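Local coordinates for putative iron-regulated protein A (Parabacteroides distasonis ATCC 8503, PDB 4ECG), which is of uncertain function but binds calcium and belongs to the imelysin-like family, being a putative M75-type metalloendopeptidase, at residues D30-V35 with G223-A228; F94-A99 with I229-N234. All blocks are in the same frame, centred on the assembly; numbering follows the deposited sequence.

Contact 1: D30-V35 with G223-A228. With CA (calcium ion), chain C.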
ATOM      1  N   ASP A  30     -14.046 -22.922  14.039  1.00 69.26           N
ATOM      2  CA  ASP A  30     -13.610 -23.573  12.804  1.00 72.07           C
ATOM      3  C   ASP A  30     -13.942 -22.660  11.616  1.00 69.64           C
ATOM      4  O   ASP A  30     -13.152 -22.576  10.639  1.00 65.06           O
ATOM      5  CB  ASP A  30     -14.196 -24.987  12.603  1.00 76.09           C
ATOM      6  CG  ASP A  30     -13.599 -26.060  13.588  1.00 83.59           C
ATOM      7  OD1 ASP A  30     -12.450 -25.920  14.063  1.00 90.21           O
ATOM      8  OD2 ASP A  30     -14.279 -27.071  13.879  1.00 80.56           O
ATOM      9  N   GLN A  31     -15.058 -21.931  11.711  1.00 66.66           N
ATOM     10  CA  GLN A  31     -15.480 -21.050  10.590  1.00 65.59           C
ATOM     11  C   GLN A  31     -14.551 -19.854  10.454  1.00 62.71           C
ATOM     12  O   GLN A  31     -14.128 -19.495   9.372  1.00 59.63           O
ATOM     13  CB  GLN A  31     -16.919 -20.545  10.771  1.00 65.70           C
ATOM     14  CG  GLN A  31     -17.978 -21.397  10.096  1.00 69.92           C
ATOM     15  CD  GLN A  31     -19.365 -21.316  10.736  1.00 70.36           C
ATOM     16  OE1 GLN A  31     -19.639 -20.474  11.577  1.00 65.83           O
ATOM     17  NE2 GLN A  31     -20.240 -22.208  10.322  1.00 74.57           N
HETATM   18  N   MSE A  32     -14.265 -19.230  11.587  1.00 63.98           N
HETATM   19  CA  MSE A  32     -13.360 -18.097  11.655  1.00 61.71           C
HETATM   20  C   MSE A  32     -11.942 -18.496  11.248  1.00 60.91           C
HETATM   21  O   MSE A  32     -11.260 -17.729  10.585  1.00 55.95           O
HETATM   22  CB  MSE A  32     -13.349 -17.518  13.076  1.00 63.16           C
HETATM   23  CG  MSE A  32     -14.508 -16.551  13.369  1.00 64.32           C
HETATM   24 SE   MSE A  32     -14.524 -15.962  15.192  0.75 62.35          SE
HETATM   25  CE  MSE A  32     -14.932 -17.605  16.076  1.00 65.71           C
ATOM     26  N   SER A  33     -11.513 -19.695  11.650  1.00 62.80           N
ATOM     27  CA  SER A  33     -10.173 -20.196  11.293  1.00 63.36           C
ATOM     28  C   SER A  33     -10.023 -20.367   9.753  1.00 62.56           C
ATOM     29  O   SER A  33      -8.964 -20.082   9.165  1.00 62.78           O
ATOM     30  CB  SER A  33      -9.918 -21.506  12.039  1.00 67.81           C
ATOM     31  OG  SER A  33      -8.573 -21.898  11.919  1.00 69.57           O
ATOM     32  N   ALA A  34     -11.102 -20.791   9.105  1.00 59.16           N
ATOM     33  CA  ALA A  34     -11.108 -20.970   7.624  1.00 61.78           C
ATOM     34  C   ALA A  34     -11.040 -19.611   6.893  1.00 58.06           C
ATOM     35  O   ALA A  34     -10.449 -19.504   5.826  1.00 62.17           O
ATOM     36  CB  ALA A  34     -12.323 -21.793   7.159  1.00 54.34           C
ATOM     37  N   VAL A  35     -11.644 -18.578   7.462  1.00 57.40           N
ATOM     38  CA  VAL A  35     -11.531 -17.238   6.897  1.00 56.14           C
ATOM     39  C   VAL A  35     -10.063 -16.761   6.942  1.00 57.76           C
ATOM     40  O   VAL A  35      -9.521 -16.269   5.941  1.00 57.00           O
ATOM     41  CB  VAL A  35     -12.464 -16.243   7.630  1.00 55.17           C
ATOM     42  CG1 VAL A  35     -12.077 -14.800   7.319  1.00 52.36           C
ATOM     43  CG2 VAL A  35     -13.933 -16.560   7.315  1.00 54.86           C
ATOM     44  N   GLY A 223      -2.950 -14.963  19.449  1.00 60.06           N
ATOM     45  CA  GLY A 223      -3.212 -15.851  20.610  1.00 61.27           C
ATOM     46  C   GLY A 223      -4.399 -16.777  20.435  1.00 63.07           C
ATOM     47  O   GLY A 223      -4.511 -17.807  21.100  1.00 59.44           O
ATOM     48  N   ASN A 224      -5.305 -16.392  19.540  1.00 64.55           N
ATOM     49  CA  ASN A 224      -6.481 -17.187  19.235  1.00 62.72           C
ATOM     50  C   ASN A 224      -7.124 -16.621  17.995  1.00 61.20           C
ATOM     51  O   ASN A 224      -6.677 -15.594  17.468  1.00 61.18           O
ATOM     52  CB  ASN A 224      -7.447 -17.235  20.410  1.00 63.50           C
ATOM     53  CG  ASN A 224      -8.047 -15.890  20.729  1.00 60.80           C
ATOM     54  OD1 ASN A 224      -8.626 -15.247  19.885  1.00 62.81           O
ATOM     55  ND2 ASN A 224      -7.953 -15.493  21.959  1.00 61.02           N
ATOM     56  N   VAL A 225      -8.158 -17.291  17.501  1.00 62.19           N
ATOM     57  CA  VAL A 225      -8.682 -16.986  16.171  1.00 57.35           C
ATOM     58  C   VAL A 225      -9.332 -15.610  16.129  1.00 56.93           C
ATOM     59  O   VAL A 225      -9.330 -14.956  15.074  1.00 57.51           O
ATOM     60  CB  VAL A 225      -9.663 -18.050  15.641  1.00 57.37           C
ATOM     61  CG1 VAL A 225     -10.982 -18.038  16.421  1.00 58.36           C
ATOM     62  CG2 VAL A 225      -9.887 -17.837  14.141  1.00 54.33           C
ATOM     63  N   TYR A 226      -9.908 -15.183  17.251  1.00 55.67           N
ATOM     64  CA  TYR A 226     -10.493 -13.846  17.341  1.00 55.43           C
ATOM     65  C   TYR A 226      -9.415 -12.783  17.179  1.00 54.35           C
ATOM     66  O   TYR A 226      -9.649 -11.738  16.592  1.00 57.52           O
ATOM     67  CB  TYR A 226     -11.237 -13.628  18.670  1.00 59.90           C
ATOM     68  CG  TYR A 226     -12.426 -14.548  18.943  1.00 63.78           C
ATOM     69  CD1 TYR A 226     -13.691 -14.256  18.424  1.00 66.22           C
ATOM     70  CD2 TYR A 226     -12.291 -15.694  19.730  1.00 65.21           C
ATOM     71  CE1 TYR A 226     -14.784 -15.085  18.660  1.00 66.87           C
ATOM     72  CE2 TYR A 226     -13.378 -16.527  19.975  1.00 68.85           C
ATOM     73  CZ  TYR A 226     -14.621 -16.212  19.437  1.00 67.81           C
ATOM     74  OH  TYR A 226     -15.711 -17.001  19.674  1.00 66.77           O
ATOM     75  N   GLN A 227      -8.233 -13.033  17.706  1.00 50.47           N
ATOM     76  CA  GLN A 227      -7.172 -12.101  17.513  1.00 51.31           C
ATOM     77  C   GLN A 227      -6.721 -12.004  16.083  1.00 49.50           C
ATOM     78  O   GLN A 227      -6.383 -10.925  15.632  1.00 49.33           O
ATOM     79  CB  GLN A 227      -5.994 -12.443  18.430  1.00 54.50           C
ATOM     80  CG  GLN A 227      -6.348 -12.221  19.904  1.00 54.92           C
ATOM     81  CD  GLN A 227      -5.160 -12.372  20.834  1.00 53.15           C
ATOM     82  OE1 GLN A 227      -3.998 -12.220  20.439  1.00 53.67           O
ATOM     83  NE2 GLN A 227      -5.452 -12.649  22.070  1.00 50.03           N
ATOM     84  N   ALA A 228      -6.736 -13.122  15.371  1.00 52.44           N
ATOM     85  CA  ALA A 228      -6.347 -13.164  13.952  1.00 53.42           C
ATOM     86  C   ALA A 228      -7.314 -12.366  13.068  1.00 54.10           C
ATOM     87  O   ALA A 228      -6.890 -11.574  12.273  1.00 49.84           O
ATOM     88  CB  ALA A 228      -6.220 -14.612  13.461  1.00 51.50           C
TER
HETATM   89 CA    CA C 501      -2.497 -10.580  20.392  1.00 55.07          CA
HETATM   90  O   HOH W   1      -1.173 -11.815  22.271  1.00 50.37           O
HETATM   91  O   HOH W   2      -3.196  -9.655  22.415  1.00 50.89           O
HETATM   92  O   HOH W   3      -0.904  -8.738  20.440  1.00 56.95           O
HETATM   93  O   HOH W   4      -4.377  -9.243  19.956  1.00 46.71           O
HETATM   94  O   HOH W   5      -2.598 -10.213  17.766  1.00 47.68           O
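OE1 of Q227, next in the chain after the V225 and Y226 that meet M32 and S33, is gripped twice. It lies 2.2 Å from the calcium ion, and it accepts a hydrogen bond from N of G223 at 3.1 Å. That N-H stands well above the amide carbonyl plane (72° out of it), so this bond does not use a lone pair. The metal's other ligands are five waters and the backbone O of S221. The same helix start is capped by N224, whose OD1 receives N of Q227 at 3.1 Å, the capping bond. Across the contact the evidence is apolar. V225 turns CG2 anti to its own N (CG1 at chi1 70°), which sends this methyl against the backbone of helix 29-68, 3.5 Å from N of S33, and alongside CB of M32 at 3.6 Å. The selenomethionine M32 supplies a Met-aromatic contact: its SE is 4.2 Å from the centroid of the Y226 ring, 36° off the normal, hence an oblique approach to the CD1-CE1 side. A bend at the last torsion of M32 swings CE along the ring toward the phenol end, where it lies 3.7 Å from OH of Y226. Although CB of Y226 points away from helix 29-68, its ring still returns to the selenium. The hydroxyl of S33 is hydrogen-bonded to NE2 of H215, a residue that V225 also touches. No hydrogen bond joins the two segments, so residues 30-35 meet 223-228 by van der Waals and selenium-aromatic packing, whereas the polar groups at the helix start serve the cap and the calcium; the metal would probably polarise the Q227 amide.

Contact 2: F94-A99 with I229-N234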
ATOM      1  N   PHE A  94      -2.986  -5.132   4.748  1.00 44.85           N
ATOM      2  CA  PHE A  94      -2.306  -6.047   5.630  1.00 46.84           C
ATOM      3  C   PHE A  94      -0.794  -5.758   5.807  1.00 49.88           C
ATOM      4  O   PHE A  94       0.085  -6.558   5.460  1.00 52.31           O
ATOM      5  CB  PHE A  94      -2.569  -7.496   5.207  1.00 47.71           C
ATOM      6  CG  PHE A  94      -2.464  -7.758   3.739  1.00 45.36           C
ATOM      7  CD1 PHE A  94      -3.540  -7.560   2.914  1.00 46.33           C
ATOM      8  CD2 PHE A  94      -1.305  -8.259   3.193  1.00 46.46           C
ATOM      9  CE1 PHE A  94      -3.463  -7.876   1.549  1.00 46.49           C
ATOM     10  CE2 PHE A  94      -1.220  -8.549   1.865  1.00 44.17           C
ATOM     11  CZ  PHE A  94      -2.302  -8.366   1.030  1.00 43.66           C
ATOM     12  N   LEU A  95      -0.518  -4.598   6.393  1.00 49.56           N
ATOM     13  CA  LEU A  95       0.846  -4.184   6.697  1.00 48.18           C
ATOM     14  C   LEU A  95       1.283  -4.785   8.022  1.00 48.91           C
ATOM     15  O   LEU A  95       2.461  -4.658   8.409  1.00 52.44           O
ATOM     16  CB  LEU A  95       0.948  -2.664   6.781  1.00 46.89           C
ATOM     17  CG  LEU A  95       0.970  -1.970   5.433  1.00 51.16           C
ATOM     18  CD1 LEU A  95       0.668  -0.501   5.693  1.00 51.09           C
ATOM     19  CD2 LEU A  95       2.329  -2.224   4.750  1.00 46.15           C
ATOM     20  N   PHE A  96       0.358  -5.429   8.726  1.00 46.16           N
ATOM     21  CA  PHE A  96       0.750  -6.182   9.927  1.00 47.76           C
ATOM     22  C   PHE A  96       1.657  -7.317   9.551  1.00 46.78           C
ATOM     23  O   PHE A  96       1.705  -7.701   8.402  1.00 48.67           O
ATOM     24  CB  PHE A  96      -0.435  -6.691  10.733  1.00 45.04           C
ATOM     25  CG  PHE A  96      -1.453  -7.417   9.944  1.00 45.51           C
ATOM     26  CD1 PHE A  96      -1.319  -8.754   9.684  1.00 46.96           C
ATOM     27  CD2 PHE A  96      -2.594  -6.757   9.476  1.00 49.79           C
ATOM     28  CE1 PHE A  96      -2.314  -9.455   8.997  1.00 48.64           C
ATOM     29  CE2 PHE A  96      -3.576  -7.432   8.756  1.00 49.81           C
ATOM     30  CZ  PHE A  96      -3.445  -8.791   8.528  1.00 50.72           C
ATOM     31  N   GLY A  97       2.367  -7.862  10.532  1.00 49.72           N
ATOM     32  CA  GLY A  97       3.242  -8.981  10.253  1.00 48.02           C
ATOM     33  C   GLY A  97       4.567  -8.491   9.716  1.00 45.18           C
ATOM     34  O   GLY A  97       5.148  -7.587  10.266  1.00 44.00           O
ATOM     35  N   VAL A  98       5.071  -9.092   8.656  1.00 49.49           N
ATOM     36  CA  VAL A  98       6.469  -8.880   8.316  1.00 50.11           C
ATOM     37  C   VAL A  98       6.713  -7.415   7.886  1.00 48.69           C
ATOM     38  O   VAL A  98       7.708  -6.813   8.263  1.00 53.23           O
ATOM     39  CB  VAL A  98       6.947  -9.913   7.253  1.00 49.58           C
ATOM     40  CG1 VAL A  98       8.435  -9.747   6.934  1.00 48.76           C
ATOM     41  CG2 VAL A  98       6.711 -11.332   7.712  1.00 49.42           C
ATOM     42  N   ALA A  99       5.795  -6.845   7.112  1.00 50.75           N
ATOM     43  CA  ALA A  99       5.948  -5.469   6.643  1.00 51.29           C
ATOM     44  C   ALA A  99       6.208  -4.503   7.836  1.00 53.03           C
ATOM     45  O   ALA A  99       7.119  -3.669   7.805  1.00 52.12           O
ATOM     46  CB  ALA A  99       4.748  -5.033   5.803  1.00 44.47           C
ATOM     47  N   ILE A 229      -8.613 -12.580  13.219  1.00 57.05           N
ATOM     48  CA  ILE A 229      -9.627 -11.766  12.536  1.00 55.95           C
ATOM     49  C   ILE A 229      -9.524 -10.285  12.908  1.00 54.06           C
ATOM     50  O   ILE A 229      -9.653  -9.442  12.049  1.00 52.82           O
ATOM     51  CB  ILE A 229     -11.088 -12.242  12.870  1.00 59.61           C
ATOM     52  CG1 ILE A 229     -11.420 -13.627  12.284  1.00 61.41           C
ATOM     53  CG2 ILE A 229     -12.120 -11.275  12.322  1.00 56.46           C
ATOM     54  CD1 ILE A 229     -11.596 -13.578  10.794  1.00 63.73           C
ATOM     55  N   GLU A 230      -9.377  -9.966  14.193  1.00 56.37           N
ATOM     56  CA  GLU A 230      -9.223  -8.543  14.664  1.00 56.82           C
ATOM     57  C   GLU A 230      -8.002  -7.915  13.982  1.00 54.22           C
ATOM     58  O   GLU A 230      -8.050  -6.764  13.581  1.00 56.00           O
ATOM     59  CB  GLU A 230      -9.092  -8.445  16.209  1.00 59.99           C
ATOM     60  CG  GLU A 230      -9.032  -7.014  16.807  1.00 67.20           C
ATOM     61  CD  GLU A 230      -8.779  -6.973  18.335  1.00 70.28           C
ATOM     62  OE1 GLU A 230      -8.368  -8.016  18.918  1.00 72.87           O
ATOM     63  OE2 GLU A 230      -9.017  -5.909  18.969  1.00 66.51           O
ATOM     64  N   LEU A 231      -6.941  -8.700  13.798  1.00 52.41           N
ATOM     65  CA  LEU A 231      -5.724  -8.216  13.131  1.00 50.14           C
ATOM     66  C   LEU A 231      -6.012  -7.795  11.694  1.00 50.39           C
ATOM     67  O   LEU A 231      -5.532  -6.744  11.227  1.00 49.02           O
ATOM     68  CB  LEU A 231      -4.642  -9.305  13.161  1.00 52.32           C
ATOM     69  CG  LEU A 231      -3.188  -8.932  12.961  1.00 52.09           C
ATOM     70  CD1 LEU A 231      -2.765  -7.876  13.974  1.00 52.53           C
ATOM     71  CD2 LEU A 231      -2.359 -10.184  13.062  1.00 50.89           C
HETATM   72  N   MSE A 232      -6.809  -8.600  10.989  1.00 46.45           N
HETATM   73  CA  MSE A 232      -7.117  -8.319   9.575  1.00 45.76           C
HETATM   74  C   MSE A 232      -7.825  -6.984   9.491  1.00 48.58           C
HETATM   75  O   MSE A 232      -7.579  -6.237   8.566  1.00 49.27           O
HETATM   76  CB  MSE A 232      -8.037  -9.384   8.940  1.00 46.61           C
HETATM   77  CG  MSE A 232      -7.428 -10.806   8.729  1.00 47.89           C
HETATM   78 SE   MSE A 232      -8.738 -12.136   8.249  0.75 46.19          SE
HETATM   79  CE  MSE A 232      -9.273 -11.418   6.546  1.00 43.62           C
ATOM     80  N   LEU A 233      -8.717  -6.707  10.458  1.00 50.09           N
ATOM     81  CA  LEU A 233      -9.624  -5.537  10.399  1.00 49.91           C
ATOM     82  C   LEU A 233      -9.024  -4.281  11.021  1.00 48.90           C
ATOM     83  O   LEU A 233      -9.571  -3.200  10.865  1.00 52.28           O
ATOM     84  CB  LEU A 233     -10.946  -5.848  11.096  1.00 49.90           C
ATOM     85  CG  LEU A 233     -11.881  -6.732  10.264  1.00 49.67           C
ATOM     86  CD1 LEU A 233     -12.796  -7.555  11.160  1.00 47.20           C
ATOM     87  CD2 LEU A 233     -12.693  -5.886   9.294  1.00 47.55           C
ATOM     88  N   ASN A 234      -7.875  -4.415  11.676  1.00 50.02           N
ATOM     89  CA  ASN A 234      -7.401  -3.403  12.619  1.00 49.30           C
ATOM     90  C   ASN A 234      -7.026  -2.067  12.005  1.00 49.12           C
ATOM     91  O   ASN A 234      -6.654  -1.997  10.830  1.00 47.29           O
ATOM     92  CB  ASN A 234      -6.223  -3.934  13.498  1.00 49.24           C
ATOM     93  CG  ASN A 234      -4.853  -3.679  12.892  1.00 48.90           C
ATOM     94  OD1 ASN A 234      -4.238  -2.608  13.101  1.00 48.46           O
ATOM     95  ND2 ASN A 234      -4.340  -4.681  12.168  1.00 45.51           N
TER
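Ring packing carries most of this contact: CG of L231 rests over one face of F96, 3.9 Å from the ring centroid and 17° off its normal, a CH-pi arrangement. L231 holds CG anti to its backbone N (chi1 -160°), which carries CG over the ring; CD2 then lies 3.8 Å from CD1 of F96. The opposite face is approached by the backbone C of F94. A second apolar touch comes from M232, whose CA lies 3.7 Å from CE2 of F96 in an oblique position. Among the polar atoms, O of L231 approaches CE2 of F96 to 3.2 Å and accepts from ND2 of N234 at 2.6 Å, in the carbonyl plane and on a lone pair. This bond fastens N234 to the closing turn of helix 225-233, and the same amide also bonds N236 N and N237 OD1; it is turned 54° from the F96 ring, with ND2 3.8 Å from CD2. With F96 cut back to an alanine, the L231 side chain is likely to lose its aromatic partner and a gap to open beside M232. The loop before helix 98-101 thus lays F96 against the end of helix 225-233, with Y208 and M212 of helix 208-214 and W195 of helix 171-196 also touching the ring.

From the N terminus, the chain first offers residues 30-35 near the start of helix 29-68, and then 94-99, the loop running into helix 98-101. After more than a hundred further residues it returns as 223-228 and, directly after, 229-234. Contact 1 therefore closes a loop with 187 residues between its segments, and contact 2 one of 129; the segments alternate along the chain, so the loops cross rather than nest. Both closures use helix 225-233, the first at its beginning and the second at its end. Their centres lie about 13 Å apart, and V35 CG1 meets I229 CD1 at 3.7 Å, joining them directly. Together they tie helix 29-68 and the 94-99 loop to one short helix.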